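Local coordinates for protein RNA polymerase sigma factor SIGMA-28 (FliA) (Aquifex aeolicus, PDB 1RP3) that probably acts as a flagellar sigma factor of RNA polymerase, binding DNA to direct transcription, and is captured here in complex with its anti-sigma factor FlgM, at residues 16-19 with 20-24. Residues are numbered along the deposited sequence; the frame is centred on the assembly and turned at random.
Sequences ELIL and KYLPL
A proline-kinked turn of helix 7-33, in sigma-70 region 2, brings L17, I18 and L19 against Y21 and L22. Hydrogen bonds to the preceding turn run from K20 N to E16 O at 2.8 Å and from Y21 N to L17 O at 3.3 Å; as the kink begins, I18 O takes only weak bonds from Y21 N and L22 N. P23 has no N-H to give, and its CD lies 3.7 Å from L19 O; that carbonyl instead takes L22 N at 3.3 Å, three residues on, with the donor well above the carbonyl plane. With CG anti to its carbonyl carbon (chi1 -68°), Y21 sends its ring out alongside the L17 side chain, and L17 CD1 meets ring atom CE2 at 4.1 Å. K20 CG sits over the rim of one ring face. The L22 side chain lies slantwise to those of I18 and L19, its CD2 methyl 4.0 Å from I18 CG2 and 4.1 Å from L19 CD1. An alanine in place of Y21 would remove the ring, and would probably leave L17 CD1 without its aromatic neighbour and open a gap toward L53 of helix 42-58. L17, I18, Y21 and L22 face that helix, packing on V57, I54, L53 and V50, while I11 of the FlgM chain rests on I18, L19 and L22.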
ATOM      1  N   GLU A  16     -21.500 -12.895  -7.500  1.00 43.55           N
ATOM      2  CA  GLU A  16     -21.796 -11.502  -7.780  1.00 42.08           C
ATOM      3  C   GLU A  16     -21.032 -10.616  -6.808  1.00 39.80           C
ATOM      4  O   GLU A  16     -20.529  -9.556  -7.177  1.00 37.36           O
ATOM      5  CB  GLU A  16     -23.298 -11.231  -7.640  1.00 43.29           C
ATOM      6  CG  GLU A  16     -24.172 -11.862  -8.726  1.00 48.12           C
ATOM      7  CD  GLU A  16     -23.807 -11.407 -10.131  1.00 49.13           C
ATOM      8  OE1 GLU A  16     -23.358 -10.244 -10.289  1.00 51.25           O
ATOM      9  OE2 GLU A  16     -23.976 -12.216 -11.073  1.00 47.60           O
ATOM     10  N   LEU A  17     -20.946 -11.069  -5.560  1.00 40.30           N
ATOM     11  CA  LEU A  17     -20.254 -10.323  -4.513  1.00 39.36           C
ATOM     12  C   LEU A  17     -18.747 -10.262  -4.837  1.00 37.17           C
ATOM     13  O   LEU A  17     -18.145  -9.193  -4.785  1.00 34.99           O
ATOM     14  CB  LEU A  17     -20.542 -10.963  -3.148  1.00 40.65           C
ATOM     15  CG  LEU A  17     -20.687 -10.094  -1.888  1.00 44.36           C
ATOM     16  CD1 LEU A  17     -21.503  -8.830  -2.149  1.00 42.98           C
ATOM     17  CD2 LEU A  17     -21.351 -10.924  -0.792  1.00 43.27           C
ATOM     18  N   ILE A  18     -18.171 -11.389  -5.255  1.00 35.30           N
ATOM     19  CA  ILE A  18     -16.761 -11.451  -5.625  1.00 35.06           C
ATOM     20  C   ILE A  18     -16.521 -10.515  -6.799  1.00 37.34           C
ATOM     21  O   ILE A  18     -15.690  -9.609  -6.733  1.00 35.95           O
ATOM     22  CB  ILE A  18     -16.333 -12.894  -6.007  1.00 31.70           C
ATOM     23  CG1 ILE A  18     -16.434 -13.805  -4.782  1.00 31.05           C
ATOM     24  CG2 ILE A  18     -14.907 -12.917  -6.535  1.00 30.32           C
ATOM     25  CD1 ILE A  18     -16.141 -15.268  -5.077  1.00 30.93           C
ATOM     26  N   LEU A  19     -17.302 -10.717  -7.853  1.00 39.31           N
ATOM     27  CA  LEU A  19     -17.239  -9.914  -9.068  1.00 40.23           C
ATOM     28  C   LEU A  19     -17.323  -8.431  -8.737  1.00 37.79           C
ATOM     29  O   LEU A  19     -16.529  -7.638  -9.226  1.00 37.70           O
ATOM     30  CB  LEU A  19     -18.413 -10.293  -9.970  1.00 43.69           C
ATOM     31  CG  LEU A  19     -18.268 -10.483 -11.477  1.00 47.13           C
ATOM     32  CD1 LEU A  19     -17.014 -11.268 -11.811  1.00 47.33           C
ATOM     33  CD2 LEU A  19     -19.512 -11.235 -11.981  1.00 50.52           C
ATOM     34  N   LYS A  20     -18.270  -8.078  -7.872  1.00 35.86           N
ATOM     35  CA  LYS A  20     -18.496  -6.693  -7.475  1.00 36.24           C
ATOM     36  C   LYS A  20     -17.256  -6.011  -6.921  1.00 35.49           C
ATOM     37  O   LYS A  20     -16.999  -4.857  -7.239  1.00 35.16           O
ATOM     38  CB  LYS A  20     -19.637  -6.600  -6.448  1.00 36.40           C
ATOM     39  CG  LYS A  20     -19.915  -5.183  -5.967  1.00 40.17           C
ATOM     40  CD  LYS A  20     -21.034  -5.112  -4.926  1.00 44.00           C
ATOM     41  CE  LYS A  20     -21.310  -3.648  -4.552  1.00 46.20           C
ATOM     42  NZ  LYS A  20     -22.426  -3.526  -3.571  1.00 47.38           N
ATOM     43  N   TYR A  21     -16.475  -6.739  -6.128  1.00 34.02           N
ATOM     44  CA  TYR A  21     -15.285  -6.179  -5.509  1.00 33.79           C
ATOM     45  C   TYR A  21     -13.930  -6.373  -6.196  1.00 33.04           C
ATOM     46  O   TYR A  21     -12.906  -5.906  -5.694  1.00 34.64           O
ATOM     47  CB  TYR A  21     -15.236  -6.595  -4.044  1.00 32.58           C
ATOM     48  CG  TYR A  21     -16.336  -5.949  -3.241  1.00 35.67           C
ATOM     49  CD1 TYR A  21     -16.277  -4.593  -2.926  1.00 36.17           C
ATOM     50  CD2 TYR A  21     -17.456  -6.678  -2.827  1.00 35.13           C
ATOM     51  CE1 TYR A  21     -17.307  -3.971  -2.226  1.00 38.73           C
ATOM     52  CE2 TYR A  21     -18.491  -6.072  -2.122  1.00 38.15           C
ATOM     53  CZ  TYR A  21     -18.411  -4.712  -1.824  1.00 38.73           C
ATOM     54  OH  TYR A  21     -19.421  -4.100  -1.113  1.00 40.72           O
ATOM     55  N   LEU A  22     -13.907  -7.058  -7.335  1.00 32.56           N
ATOM     56  CA  LEU A  22     -12.653  -7.221  -8.072  1.00 32.77           C
ATOM     57  C   LEU A  22     -11.978  -5.840  -8.378  1.00 32.73           C
ATOM     58  O   LEU A  22     -10.756  -5.719  -8.350  1.00 31.65           O
ATOM     59  CB  LEU A  22     -12.885  -8.010  -9.367  1.00 33.98           C
ATOM     60  CG  LEU A  22     -12.670  -9.531  -9.457  1.00 34.14           C
ATOM     61  CD1 LEU A  22     -11.682 -10.025  -8.422  1.00 33.60           C
ATOM     62  CD2 LEU A  22     -13.970 -10.242  -9.293  1.00 37.24           C
ATOM     63  N   PRO A  23     -12.766  -4.797  -8.713  1.00 31.74           N
ATOM     64  CA  PRO A  23     -12.143  -3.493  -8.990  1.00 33.14           C
ATOM     65  C   PRO A  23     -11.427  -2.966  -7.756  1.00 32.84           C
ATOM     66  O   PRO A  23     -10.423  -2.260  -7.864  1.00 32.79           O
ATOM     67  CB  PRO A  23     -13.341  -2.605  -9.329  1.00 32.86           C
ATOM     68  CG  PRO A  23     -14.283  -3.560  -9.953  1.00 34.13           C
ATOM     69  CD  PRO A  23     -14.200  -4.762  -9.050  1.00 32.52           C
ATOM     70  N   LEU A  24     -11.957  -3.313  -6.584  1.00 32.28           N
ATOM     71  CA  LEU A  24     -11.363  -2.908  -5.321  1.00 30.43           C
ATOM     72  C   LEU A  24      -9.988  -3.575  -5.148  1.00 29.97           C
ATOM     73  O   LEU A  24      -9.029  -2.921  -4.736  1.00 31.08           O
ATOM     74  CB  LEU A  24     -12.297  -3.234  -4.153  1.00 30.65           C
ATOM     75  CG  LEU A  24     -11.799  -2.793  -2.779  1.00 32.10           C
ATOM     76  CD1 LEU A  24     -11.433  -1.304  -2.779  1.00 29.95           C
ATOM     77  CD2 LEU A  24     -12.864  -3.088  -1.739  1.00 29.51           C
TER